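Local structure of Cys-Gly metallodipeptidase DUG1 (Saccharomyces cerevisiae, 4G1P) at residues F20-K25 against A46-E51; S54-H59 against S144-V149; E325-A330 against V336-V341; K357-V362 against T381-D386. The protein hydrolyses the Cys-Gly dipeptide with two metal ions and is the catalytic component of the complex that degrades glutathione in yeast. All coordinates share one frame; numbering follows the deposited sequence.

Interaction 1. Residues F20-K25 against A46-E51; sequences FSRLTK and AKFISE
Helices 16-28 and 39-55 of the catalytic domain meet here through Phe-48, which reaches Arg-22 and Lys-25. The nearest backbones stay well apart, the CA of Lys-25 lying 8.4 Å from the CA of Phe-48, a spacing that the phenylalanine ring fills. Its first torsion (chi1 170°) sets CG opposite the backbone N, which points the ring across the gap, CZ leading. This CZ comes 3.6 Å from Arg-22 O, the carbonyl oxygen sitting at the ring edge near the ring plane. From another quarter Lys-25 CB approaches the same CZ at 3.6 Å, obliquely to the ring. Further along the lysine, CD is 3.9 Å from Phe-48 CE1; the two side chains cross at about a right angle, and the bend at chi4 then carries NZ away. Lysine suits this exposed border because its methylenes can lie on the phenylalanine while the ammonium leads off. Arg-22 contributes mainly backbone, its guanidinium being held by Gln-52, Asn-147 and Asp-150. With an alanine at Phe-48, the gap between the helices would probably be left unfilled and the lysine methylenes without their partner. No hydrogen bond crosses the contact, which therefore rests on van der Waals packing, perhaps helped by a weak attraction between the ring-edge hydrogens and the carbonyl oxygen.

Interaction 2. Residues S54-H59 against S144-V149; sequences SQSGFH and SWINVV
Phe-58 and Val-149 form the close apolar part of this contact: ring atom CZ lies 3.6 Å from the valine CG2, and CE1 is 4.0 Å from the same methyl. The ring and the methyls meet at a slant, with neither a face nor an edge squarely presented, and both side chains also touch Phe-88 of strand 83-88. Closer still is Ser-56 OG, 3.4 Å from Ile-146 CG2. A chi1 of -48° puts CG1 of the isoleucine beside the backbone N and leaves CG2 across from that nitrogen, where it also lies near the ring, loosely, 4.4 Å from Phe-58 CE1. Beyond, packing fades at Gly-57, which is exposed to solvent and adds little. Ser-56 is the first residue past helix 39-55, and its small side chain suits this turn: CB lies in the plane of the Phe-58 ring, at its edge, while OG is hydrogen-bonded to Asp-150. Thus the chain leaving the helix is laid against helix 135-154 of the catalytic domain. The contact is mostly apolar, with no hydrogen bond across it; the buried Ser-56 hydroxyl finds its polar partner one residue past Val-149.

Interaction 3. Residues E325-A330 against V336-V341; sequences EGAFSA and VIPAKV
Val-341 lies beside Glu-325 to Ala-327, where strand 318-325 ends, and its side chain can be followed outward from the backbone. Its CA makes a C-H...O contact with Glu-325 O at 3.3 Å; CB lies 3.9 Å from that same oxygen; and CG1, placed beside its own backbone N and anti to the carbonyl carbon (chi1 -72°), ends 4.1 Å from Ala-327 CB. The alanine methyl also rests on the ring of Pro-338, with CG 3.7 Å away, while the proline CB is 3.6 Å from Gly-326 O. Small, compact residues suit so narrow a space. Gly-326 has a positive phi of 106°, and any beta carbon on it would run into Lys-340 O and, at these backbone angles, be jammed against Glu-325 O as well. The site lies in the lid domain, where antiparallel strands 318-325 and 340-349 come to the end of their pairing: Glu-325 still bonds through its backbone to Phe-342, but the next residues part, and a water takes over, hydrogen-bonded to Gly-326 O at 3.0 Å and to Lys-340 N. Met-245 of helix 244-252 covers Ala-327, Pro-338 and Val-341. Farther along, Phe-328 CB only grazes Val-336 CG1, at 4.3 Å, and its ring leads away from the strand. His-322 of the second subunit packs on Ala-327 and Pro-338 and is hydrogen-bonded through ND1 to Val-336 O.

Interaction 4. Residues K357-V362 against T381-D386; sequences KLTSLV and TELIHD
The helix of Lys-357 to Val-362 lies over the strand of Thr-381 to Asp-386, with Thr-359 CA 7.2 Å from Leu-383 CA and Val-362 CA 7.9 Å from Thr-381 CA. Residues three apart on the helix thus meet residues two apart on the strand, and the four CB atoms involved point across the gap. Val-362 CG1 touches Thr-381 CG2 at 4.0 Å, the two side chains crossing at about a right angle. The threonine methyl stands anti to its backbone N, which leaves OG1 (chi1 -72°) beside that nitrogen and turned to a hydrogen bond with Thr-223 on the adjoining strand. Threonine suits both needs, a methyl for the helix and a hydroxyl for the sheet. At Thr-359 the hydroxyl does both: OG1 lies 4.2 Å from Leu-383 CD1, a loose contact, and is hydrogen-bonded to Tyr-221. Just beyond, Ile-384 and His-385 both face Tyr-220 in a classic beta bulge, and His-385 touches the bound cysteine. With strand 210-226 lying between strands 340-349 and 378-391, helix 355-371 is the connection of a split beta-alpha-beta unit, and the contact is the helix-on-sheet packing of the alpha/beta lid domain.

How the interactions relate
From the N terminus, interaction 1 closes a short span by pairing two successive helices. Helix 39-55 then runs into interaction 2, which closes a much longer excursion, through strands 61-64, 83-88 and 96-102, onto helix 135-154. These two contacts adjoin through Arg-22, which touches both, so three helices of the catalytic domain are tied together. Interactions 3 and 4 lie in the lid domain: residues 325-341 make a tight excursion between two strands, and 357-386 closes the path from helix 355-371 back into strand 378-391 of the same sheet. Both also meet the second subunit. The four spans follow in series, none nesting or crossing; the centres of interactions 2 and 3 are about 48 Å apart.

Interaction 1. Residues F20-K25 against A46-E51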
loop_
_atom_site.group_PDB
_atom_site.type_symbol
_atom_site.label_atom_id
_atom_site.label_comp_id
_atom_site.label_asym_id
_atom_site.label_seq_id
_atom_site.Cartn_x
_atom_site.Cartn_y
_atom_site.Cartn_z
ATOM N N PHE A 20 28.645 -8.659 -21.670
ATOM C CA PHE A 20 28.168 -9.053 -20.355
ATOM C C PHE A 20 28.610 -8.013 -19.351
ATOM O O PHE A 20 27.848 -7.578 -18.488
ATOM C CB PHE A 20 28.762 -10.400 -19.947
ATOM C CG PHE A 20 28.099 -11.590 -20.583
ATOM C CD1 PHE A 20 26.772 -11.548 -20.973
ATOM C CD2 PHE A 20 28.810 -12.774 -20.778
ATOM C CE1 PHE A 20 26.172 -12.672 -21.558
ATOM C CE2 PHE A 20 28.217 -13.898 -21.361
ATOM C CZ PHE A 20 26.904 -13.849 -21.748
ATOM N N SER A 21 29.867 -7.624 -19.469
ATOM C CA SER A 21 30.431 -6.672 -18.549
ATOM C C SER A 21 29.679 -5.347 -18.643
ATOM O O SER A 21 29.256 -4.772 -17.631
ATOM C CB SER A 21 31.909 -6.485 -18.855
ATOM O OG SER A 21 32.473 -5.526 -17.983
ATOM N N ARG A 22 29.507 -4.869 -19.866
ATOM C CA ARG A 22 28.786 -3.634 -20.093
ATOM C C ARG A 22 27.379 -3.725 -19.504
ATOM O O ARG A 22 26.918 -2.799 -18.837
ATOM C CB ARG A 22 28.735 -3.328 -21.581
ATOM C CG ARG A 22 27.706 -2.292 -21.945
ATOM C CD ARG A 22 27.664 -2.078 -23.447
ATOM N NE ARG A 22 28.795 -1.280 -23.906
ATOM C CZ ARG A 22 29.322 -1.354 -25.120
ATOM N NH1 ARG A 22 28.829 -2.193 -26.022
ATOM N NH2 ARG A 22 30.345 -0.578 -25.429
ATOM N N LEU A 23 26.716 -4.855 -19.719
ATOM C CA LEU A 23 25.345 -5.022 -19.273
ATOM C C LEU A 23 25.270 -5.111 -17.741
ATOM O O LEU A 23 24.291 -4.708 -17.134
ATOM C CB LEU A 23 24.721 -6.244 -19.933
ATOM C CG LEU A 23 23.276 -6.563 -19.574
ATOM C CD1 LEU A 23 22.369 -5.410 -19.929
ATOM C CD2 LEU A 23 22.833 -7.827 -20.279
ATOM N N THR A 24 26.327 -5.604 -17.112
ATOM C CA THR A 24 26.325 -5.724 -15.661
ATOM C C THR A 24 26.372 -4.356 -15.005
ATOM O O THR A 24 25.643 -4.105 -14.043
ATOM C CB THR A 24 27.510 -6.548 -15.142
ATOM O OG1 THR A 24 27.485 -7.855 -15.730
ATOM C CG2 THR A 24 27.443 -6.665 -13.642
ATOM N N LYS A 25 27.233 -3.482 -15.525
ATOM C CA LYS A 25 27.406 -2.151 -14.956
ATOM C C LYS A 25 26.116 -1.364 -15.039
ATOM O O LYS A 25 25.700 -0.724 -14.067
ATOM C CB LYS A 25 28.508 -1.387 -15.678
ATOM C CG LYS A 25 29.909 -1.825 -15.308
ATOM C CD LYS A 25 30.933 -1.360 -16.334
ATOM C CE LYS A 25 32.308 -1.898 -16.006
ATOM N NZ LYS A 25 32.168 -3.221 -15.327
ATOM N N ALA A 46 22.188 7.366 -17.382
ATOM C CA ALA A 46 22.288 8.107 -18.644
ATOM C C ALA A 46 23.739 8.441 -18.944
ATOM O O ALA A 46 24.182 8.392 -20.091
ATOM C CB ALA A 46 21.469 9.388 -18.590
ATOM N N LYS A 47 24.470 8.779 -17.895
ATOM C CA LYS A 47 25.851 9.168 -18.036
ATOM C C LYS A 47 26.639 7.959 -18.497
ATOM O O LYS A 47 27.441 8.051 -19.429
ATOM C CB LYS A 47 26.399 9.719 -16.708
ATOM C CG LYS A 47 27.712 10.478 -16.849
ATOM C CD LYS A 47 28.437 10.572 -15.523
ATOM C CE LYS A 47 28.857 9.187 -15.008
ATOM N NZ LYS A 47 29.246 9.186 -13.553
ATOM N N PHE A 48 26.387 6.821 -17.854
ATOM C CA PHE A 48 27.072 5.585 -18.197
ATOM C C PHE A 48 26.854 5.219 -19.658
ATOM O O PHE A 48 27.788 4.840 -20.351
ATOM C CB PHE A 48 26.590 4.438 -17.319
ATOM C CG PHE A 48 27.081 3.092 -17.763
ATOM C CD1 PHE A 48 28.415 2.741 -17.612
ATOM C CD2 PHE A 48 26.216 2.179 -18.343
ATOM C CE1 PHE A 48 28.882 1.493 -18.031
ATOM C CE2 PHE A 48 26.668 0.933 -18.762
ATOM C CZ PHE A 48 28.010 0.590 -18.608
ATOM N N ILE A 49 25.617 5.328 -20.119
ATOM C CA ILE A 49 25.299 5.002 -21.495
ATOM C C ILE A 49 26.009 5.929 -22.473
ATOM O O ILE A 49 26.638 5.464 -23.421
ATOM C CB ILE A 49 23.776 4.982 -21.729
ATOM C CG1 ILE A 49 23.190 3.771 -21.013
ATOM C CG2 ILE A 49 23.439 4.912 -23.217
ATOM C CD1 ILE A 49 21.721 3.712 -21.062
ATOM N N SER A 50 25.934 7.233 -22.237
ATOM C CA SER A 50 26.631 8.178 -23.115
ATOM C C SER A 50 28.113 7.859 -23.194
ATOM O O SER A 50 28.715 8.025 -24.233
ATOM C CB SER A 50 26.427 9.627 -22.664
ATOM O OG SER A 50 26.754 9.785 -21.297
ATOM N N GLU A 51 28.683 7.382 -22.093
ATOM C CA GLU A 51 30.072 6.936 -22.055
ATOM C C GLU A 51 30.325 5.721 -22.953
ATOM O O GLU A 51 31.337 5.665 -23.667
ATOM C CB GLU A 51 30.500 6.623 -20.626
ATOM C CG GLU A 51 30.945 7.834 -19.851
ATOM C CD GLU A 51 31.016 7.580 -18.354
ATOM O OE1 GLU A 51 30.538 6.509 -17.905
ATOM O OE2 GLU A 51 31.543 8.458 -17.627
#

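Interaction 2. Residues S54-H59 against S144-V149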
loop_
_atom_site.group_PDB
_atom_site.type_symbol
_atom_site.label_atom_id
_atom_site.label_comp_id
_atom_site.label_asym_id
_atom_site.label_seq_id
_atom_site.Cartn_x
_atom_site.Cartn_y
_atom_site.Cartn_z
ATOM N N SER A 54 30.201 6.929 -26.581
ATOM C CA SER A 54 31.404 7.642 -26.939
ATOM C C SER A 54 32.605 6.717 -27.100
ATOM O O SER A 54 33.414 6.908 -27.995
ATOM C CB SER A 54 31.688 8.715 -25.900
ATOM O OG SER A 54 32.874 9.411 -26.214
ATOM N N GLN A 55 32.728 5.717 -26.234
ATOM C CA GLN A 55 33.829 4.760 -26.353
ATOM C C GLN A 55 33.697 3.932 -27.627
ATOM O O GLN A 55 34.671 3.669 -28.298
ATOM C CB GLN A 55 33.928 3.862 -25.120
ATOM C CG GLN A 55 34.480 4.567 -23.875
ATOM C CD GLN A 55 34.238 3.770 -22.590
ATOM O OE1 GLN A 55 33.920 2.577 -22.632
ATOM N NE2 GLN A 55 34.381 4.432 -21.445
ATOM N N SER A 56 32.487 3.522 -27.966
ATOM C CA SER A 56 32.236 2.993 -29.293
ATOM C C SER A 56 32.361 4.179 -30.262
ATOM O O SER A 56 32.790 5.255 -29.876
ATOM C CB SER A 56 30.858 2.328 -29.361
ATOM O OG SER A 56 30.768 1.220 -28.471
ATOM N N GLY A 57 32.008 4.036 -31.519
ATOM C CA GLY A 57 32.320 5.151 -32.397
ATOM C C GLY A 57 31.393 6.362 -32.433
ATOM O O GLY A 57 31.579 7.235 -33.283
ATOM N N PHE A 58 30.410 6.442 -31.540
ATOM C CA PHE A 58 29.327 7.419 -31.727
ATOM C C PHE A 58 29.766 8.878 -31.632
ATOM O O PHE A 58 30.728 9.200 -30.936
ATOM C CB PHE A 58 28.174 7.160 -30.755
ATOM C CG PHE A 58 27.412 5.897 -31.042
ATOM C CD1 PHE A 58 27.945 4.658 -30.721
ATOM C CD2 PHE A 58 26.159 5.946 -31.623
ATOM C CE1 PHE A 58 27.243 3.504 -30.979
ATOM C CE2 PHE A 58 25.468 4.801 -31.886
ATOM C CZ PHE A 58 26.006 3.579 -31.563
ATOM N N HIS A 59 29.050 9.758 -32.330
ATOM C CA HIS A 59 29.344 11.192 -32.295
ATOM C C HIS A 59 28.069 12.033 -32.227
ATOM O O HIS A 59 26.956 11.506 -32.319
ATOM C CB HIS A 59 30.142 11.605 -33.531
ATOM C CG HIS A 59 29.358 11.518 -34.798
ATOM N ND1 HIS A 59 29.249 10.350 -35.524
ATOM C CD2 HIS A 59 28.611 12.440 -35.451
ATOM C CE1 HIS A 59 28.489 10.562 -36.584
ATOM N NE2 HIS A 59 28.088 11.822 -36.562
ATOM N N SER A 144 22.097 -3.617 -26.684
ATOM C CA SER A 144 22.349 -4.493 -27.817
ATOM C C SER A 144 22.734 -3.704 -29.067
ATOM O O SER A 144 23.650 -4.099 -29.793
ATOM C CB SER A 144 21.136 -5.371 -28.101
ATOM O OG SER A 144 20.959 -6.337 -27.091
ATOM N N TRP A 145 22.052 -2.587 -29.304
ATOM C CA TRP A 145 22.410 -1.727 -30.432
ATOM C C TRP A 145 23.878 -1.327 -30.399
ATOM O O TRP A 145 24.543 -1.329 -31.436
ATOM C CB TRP A 145 21.537 -0.483 -30.480
ATOM C CG TRP A 145 20.094 -0.800 -30.746
ATOM C CD1 TRP A 145 19.049 -0.642 -29.888
ATOM C CD2 TRP A 145 19.548 -1.371 -31.942
ATOM N NE1 TRP A 145 17.887 -1.061 -30.481
ATOM C CE2 TRP A 145 18.165 -1.507 -31.745
ATOM C CE3 TRP A 145 20.097 -1.768 -33.165
ATOM C CZ2 TRP A 145 17.318 -2.030 -32.723
ATOM C CZ3 TRP A 145 19.256 -2.279 -34.138
ATOM C CH2 TRP A 145 17.882 -2.409 -33.910
ATOM N N ILE A 146 24.401 -1.019 -29.213
ATOM C CA ILE A 146 25.811 -0.654 -29.105
ATOM C C ILE A 146 26.738 -1.854 -29.315
ATOM O O ILE A 146 27.748 -1.739 -30.006
ATOM C CB ILE A 146 26.126 -0.001 -27.768
ATOM C CG1 ILE A 146 25.102 1.092 -27.475
ATOM C CG2 ILE A 146 27.562 0.533 -27.761
ATOM C CD1 ILE A 146 25.185 1.636 -26.082
ATOM N N ASN A 147 26.389 -2.992 -28.718
ATOM C CA ASN A 147 27.122 -4.235 -28.935
ATOM C C ASN A 147 27.298 -4.499 -30.429
ATOM O O ASN A 147 28.411 -4.758 -30.921
ATOM C CB ASN A 147 26.375 -5.398 -28.283
ATOM C CG ASN A 147 26.144 -5.181 -26.786
ATOM O OD1 ASN A 147 26.895 -4.449 -26.133
ATOM N ND2 ASN A 147 25.099 -5.814 -26.237
ATOM N N VAL A 148 26.181 -4.393 -31.145
ATOM C CA VAL A 148 26.166 -4.576 -32.578
ATOM C C VAL A 148 27.117 -3.624 -33.311
ATOM O O VAL A 148 27.879 -4.058 -34.177
ATOM C CB VAL A 148 24.751 -4.454 -33.129
ATOM C CG1 VAL A 148 24.780 -4.406 -34.668
ATOM C CG2 VAL A 148 23.919 -5.619 -32.625
ATOM N N VAL A 149 27.085 -2.337 -32.970
ATOM C CA VAL A 149 28.053 -1.421 -33.564
ATOM C C VAL A 149 29.476 -1.909 -33.279
ATOM O O VAL A 149 30.326 -1.915 -34.159
ATOM C CB VAL A 149 27.875 0.023 -33.080
ATOM C CG1 VAL A 149 29.007 0.879 -33.581
ATOM C CG2 VAL A 149 26.564 0.578 -33.554
#

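Interaction 3. Residues E325-A330 against V336-V341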
loop_
_atom_site.group_PDB
_atom_site.type_symbol
_atom_site.label_atom_id
_atom_site.label_comp_id
_atom_site.label_asym_id
_atom_site.label_seq_id
_atom_site.Cartn_x
_atom_site.Cartn_y
_atom_site.Cartn_z
ATOM N N GLU A 325 -3.796 3.712 -3.191
ATOM C CA GLU A 325 -2.859 4.582 -2.497
ATOM C C GLU A 325 -3.557 5.361 -1.366
ATOM O O GLU A 325 -4.647 5.905 -1.558
ATOM C CB GLU A 325 -2.235 5.556 -3.500
ATOM C CG GLU A 325 -1.347 6.635 -2.894
ATOM C CD GLU A 325 -1.020 7.737 -3.896
ATOM O OE1 GLU A 325 -1.125 7.475 -5.113
ATOM O OE2 GLU A 325 -0.669 8.864 -3.475
ATOM N N GLY A 326 -2.935 5.414 -0.190
ATOM C CA GLY A 326 -3.422 6.268 0.888
ATOM C C GLY A 326 -4.112 5.521 2.015
ATOM O O GLY A 326 -4.613 6.130 2.969
ATOM N N ALA A 327 -4.152 4.199 1.905
ATOM C CA ALA A 327 -4.781 3.374 2.924
ATOM C C ALA A 327 -3.748 2.511 3.626
ATOM O O ALA A 327 -2.553 2.833 3.643
ATOM C CB ALA A 327 -5.876 2.515 2.322
ATOM N N PHE A 328 -4.200 1.413 4.206
ATOM C CA PHE A 328 -3.296 0.564 4.963
ATOM C C PHE A 328 -2.879 -0.656 4.141
ATOM O O PHE A 328 -3.719 -1.479 3.770
ATOM C CB PHE A 328 -3.928 0.151 6.294
ATOM C CG PHE A 328 -3.218 -0.965 6.968
ATOM C CD1 PHE A 328 -1.943 -0.781 7.483
ATOM C CD2 PHE A 328 -3.815 -2.215 7.086
ATOM C CE1 PHE A 328 -1.275 -1.838 8.123
ATOM C CE2 PHE A 328 -3.151 -3.276 7.718
ATOM C CZ PHE A 328 -1.882 -3.082 8.237
ATOM N N SER A 329 -1.584 -0.777 3.867
ATOM C CA SER A 329 -1.124 -1.767 2.897
ATOM C C SER A 329 0.015 -2.655 3.396
ATOM O O SER A 329 0.512 -3.499 2.650
ATOM C CB SER A 329 -0.714 -1.080 1.597
ATOM O OG SER A 329 0.313 -0.141 1.846
ATOM N N ALA A 330 0.424 -2.463 4.650
ATOM C CA ALA A 330 1.477 -3.292 5.237
ATOM C C ALA A 330 0.855 -4.564 5.754
ATOM O O ALA A 330 -0.364 -4.731 5.700
ATOM C CB ALA A 330 2.169 -2.568 6.351
ATOM N N VAL A 336 -7.915 1.652 11.120
ATOM C CA VAL A 336 -7.931 3.037 10.683
ATOM C C VAL A 336 -8.941 3.261 9.559
ATOM O O VAL A 336 -9.177 2.388 8.731
ATOM C CB VAL A 336 -6.514 3.483 10.221
ATOM C CG1 VAL A 336 -6.026 2.609 9.073
ATOM C CG2 VAL A 336 -6.520 4.931 9.825
ATOM N N ILE A 337 -9.551 4.434 9.555
ATOM C CA ILE A 337 -10.377 4.875 8.450
ATOM C C ILE A 337 -9.552 5.873 7.648
ATOM O O ILE A 337 -9.350 7.005 8.083
ATOM C CB ILE A 337 -11.663 5.535 8.975
ATOM C CG1 ILE A 337 -12.534 4.500 9.688
ATOM C CG2 ILE A 337 -12.443 6.180 7.862
ATOM C CD1 ILE A 337 -13.831 5.055 10.230
ATOM N N PRO A 338 -9.042 5.448 6.480
ATOM C CA PRO A 338 -8.217 6.358 5.662
ATOM C C PRO A 338 -8.987 7.598 5.246
ATOM O O PRO A 338 -10.174 7.499 4.953
ATOM C CB PRO A 338 -7.851 5.503 4.445
ATOM C CG PRO A 338 -7.924 4.060 4.975
ATOM C CD PRO A 338 -9.074 4.071 5.939
ATOM N N ALA A 339 -8.314 8.746 5.227
ATOM C CA ALA A 339 -8.955 10.038 4.961
ATOM C C ALA A 339 -9.095 10.325 3.481
ATOM O O ALA A 339 -10.123 10.847 3.034
ATOM C CB ALA A 339 -8.188 11.154 5.630
ATOM N N LYS A 340 -8.060 9.973 2.723
ATOM C CA LYS A 340 -8.009 10.275 1.299
ATOM C C LYS A 340 -7.293 9.167 0.529
ATOM O O LYS A 340 -6.086 8.967 0.677
ATOM C CB LYS A 340 -7.329 11.626 1.087
ATOM C CG LYS A 340 -7.260 12.116 -0.352
ATOM C CD LYS A 340 -6.636 13.515 -0.384
ATOM C CE LYS A 340 -6.499 14.037 -1.793
ATOM N NZ LYS A 340 -6.115 15.477 -1.831
ATOM N N VAL A 341 -8.061 8.454 -0.291
ATOM C CA VAL A 341 -7.575 7.296 -1.028
ATOM C C VAL A 341 -7.576 7.484 -2.560
ATOM O O VAL A 341 -8.395 8.214 -3.114
ATOM C CB VAL A 341 -8.414 6.065 -0.692
ATOM C CG1 VAL A 341 -8.103 5.585 0.697
ATOM C CG2 VAL A 341 -9.880 6.381 -0.817
HETATM O O HOH W 1 -5.705 8.736 4.012
#

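Interaction 4. Residues K357-V362 against T381-D386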
loop_
_atom_site.group_PDB
_atom_site.type_symbol
_atom_site.label_atom_id
_atom_site.label_comp_id
_atom_site.label_asym_id
_atom_site.label_seq_id
_atom_site.Cartn_x
_atom_site.Cartn_y
_atom_site.Cartn_z
ATOM N N LYS A 357 -12.282 11.049 -25.546
ATOM C CA LYS A 357 -13.607 10.482 -25.309
ATOM C C LYS A 357 -13.594 9.394 -24.230
ATOM O O LYS A 357 -14.509 9.305 -23.412
ATOM C CB LYS A 357 -14.233 9.947 -26.605
ATOM C CG LYS A 357 -15.707 9.544 -26.431
ATOM C CD LYS A 357 -16.376 9.153 -27.756
ATOM C CE LYS A 357 -17.831 8.677 -27.563
ATOM N NZ LYS A 357 -17.990 7.177 -27.570
ATOM N N LEU A 358 -12.553 8.572 -24.238
ATOM C CA LEU A 358 -12.447 7.486 -23.284
ATOM C C LEU A 358 -12.392 8.061 -21.881
ATOM O O LEU A 358 -13.066 7.581 -20.970
ATOM C CB LEU A 358 -11.198 6.657 -23.556
ATOM C CG LEU A 358 -10.948 5.569 -22.519
ATOM C CD1 LEU A 358 -12.119 4.653 -22.439
ATOM C CD2 LEU A 358 -9.725 4.793 -22.855
ATOM N N THR A 359 -11.592 9.106 -21.723
ATOM C CA THR A 359 -11.454 9.776 -20.447
ATOM C C THR A 359 -12.774 10.380 -19.969
ATOM O O THR A 359 -13.119 10.295 -18.783
ATOM C CB THR A 359 -10.374 10.846 -20.530
ATOM O OG1 THR A 359 -9.103 10.199 -20.595
ATOM C CG2 THR A 359 -10.411 11.770 -19.320
ATOM N N SER A 360 -13.517 10.982 -20.890
ATOM C CA SER A 360 -14.821 11.507 -20.546
ATOM C C SER A 360 -15.721 10.377 -20.106
ATOM O O SER A 360 -16.417 10.489 -19.094
ATOM C CB SER A 360 -15.447 12.232 -21.726
ATOM O OG SER A 360 -14.762 13.443 -21.974
ATOM N N LEU A 361 -15.704 9.283 -20.856
ATOM C CA LEU A 361 -16.590 8.174 -20.538
ATOM C C LEU A 361 -16.262 7.635 -19.159
ATOM O O LEU A 361 -17.156 7.269 -18.404
ATOM C CB LEU A 361 -16.465 7.068 -21.574
ATOM C CG LEU A 361 -17.018 7.418 -22.952
ATOM C CD1 LEU A 361 -16.551 6.383 -23.991
ATOM C CD2 LEU A 361 -18.549 7.536 -22.915
ATOM N N VAL A 362 -14.968 7.606 -18.845
ATOM C CA VAL A 362 -14.479 7.055 -17.595
ATOM C C VAL A 362 -14.907 7.945 -16.429
ATOM O O VAL A 362 -15.386 7.455 -15.412
ATOM C CB VAL A 362 -12.954 6.883 -17.629
ATOM C CG1 VAL A 362 -12.401 6.709 -16.226
ATOM C CG2 VAL A 362 -12.581 5.690 -18.497
ATOM N N THR A 381 -12.187 11.647 -10.671
ATOM C CA THR A 381 -11.308 10.720 -11.347
ATOM C C THR A 381 -10.442 11.461 -12.346
ATOM O O THR A 381 -10.934 12.247 -13.154
ATOM C CB THR A 381 -12.113 9.600 -12.021
ATOM O OG1 THR A 381 -12.634 8.738 -11.006
ATOM C CG2 THR A 381 -11.246 8.768 -12.961
ATOM N N GLU A 382 -9.139 11.234 -12.278
ATOM C CA GLU A 382 -8.250 11.949 -13.167
ATOM C C GLU A 382 -7.272 11.045 -13.903
ATOM O O GLU A 382 -6.958 9.935 -13.469
ATOM C CB GLU A 382 -7.536 13.072 -12.424
ATOM C CG GLU A 382 -6.307 12.665 -11.664
ATOM C CD GLU A 382 -5.839 13.773 -10.736
ATOM O OE1 GLU A 382 -6.596 14.752 -10.575
ATOM O OE2 GLU A 382 -4.728 13.668 -10.173
ATOM N N LEU A 383 -6.821 11.529 -15.049
ATOM C CA LEU A 383 -5.924 10.775 -15.890
ATOM C C LEU A 383 -4.510 11.015 -15.384
ATOM O O LEU A 383 -4.128 12.148 -15.110
ATOM C CB LEU A 383 -6.088 11.242 -17.343
ATOM C CG LEU A 383 -5.113 10.732 -18.412
ATOM C CD1 LEU A 383 -5.420 9.305 -18.776
ATOM C CD2 LEU A 383 -5.145 11.629 -19.637
ATOM N N ILE A 384 -3.732 9.953 -15.233
ATOM C CA ILE A 384 -2.343 10.134 -14.835
ATOM C C ILE A 384 -1.430 10.227 -16.053
ATOM O O ILE A 384 -0.599 11.127 -16.138
ATOM C CB ILE A 384 -1.846 9.024 -13.913
ATOM C CG1 ILE A 384 -2.684 8.994 -12.630
ATOM C CG2 ILE A 384 -0.362 9.231 -13.643
ATOM C CD1 ILE A 384 -2.404 7.819 -11.708
ATOM N N HIS A 385 -1.575 9.289 -16.984
ATOM C CA HIS A 385 -0.893 9.388 -18.266
ATOM C C HIS A 385 -1.638 8.638 -19.365
ATOM O O HIS A 385 -2.410 7.711 -19.090
ATOM C CB HIS A 385 0.574 8.934 -18.172
ATOM C CG HIS A 385 0.761 7.461 -17.978
ATOM N ND1 HIS A 385 1.446 6.937 -16.901
ATOM C CD2 HIS A 385 0.396 6.400 -18.742
ATOM C CE1 HIS A 385 1.475 5.617 -16.999
ATOM N NE2 HIS A 385 0.841 5.265 -18.104
ATOM N N ASP A 386 -1.416 9.058 -20.609
ATOM C CA ASP A 386 -1.980 8.354 -21.755
ATOM C C ASP A 386 -0.911 8.103 -22.809
ATOM O O ASP A 386 0.045 8.868 -22.932
ATOM C CB ASP A 386 -3.204 9.089 -22.330
ATOM C CG ASP A 386 -2.867 10.455 -22.936
ATOM O OD1 ASP A 386 -1.710 10.934 -22.851
ATOM O OD2 ASP A 386 -3.794 11.064 -23.508
#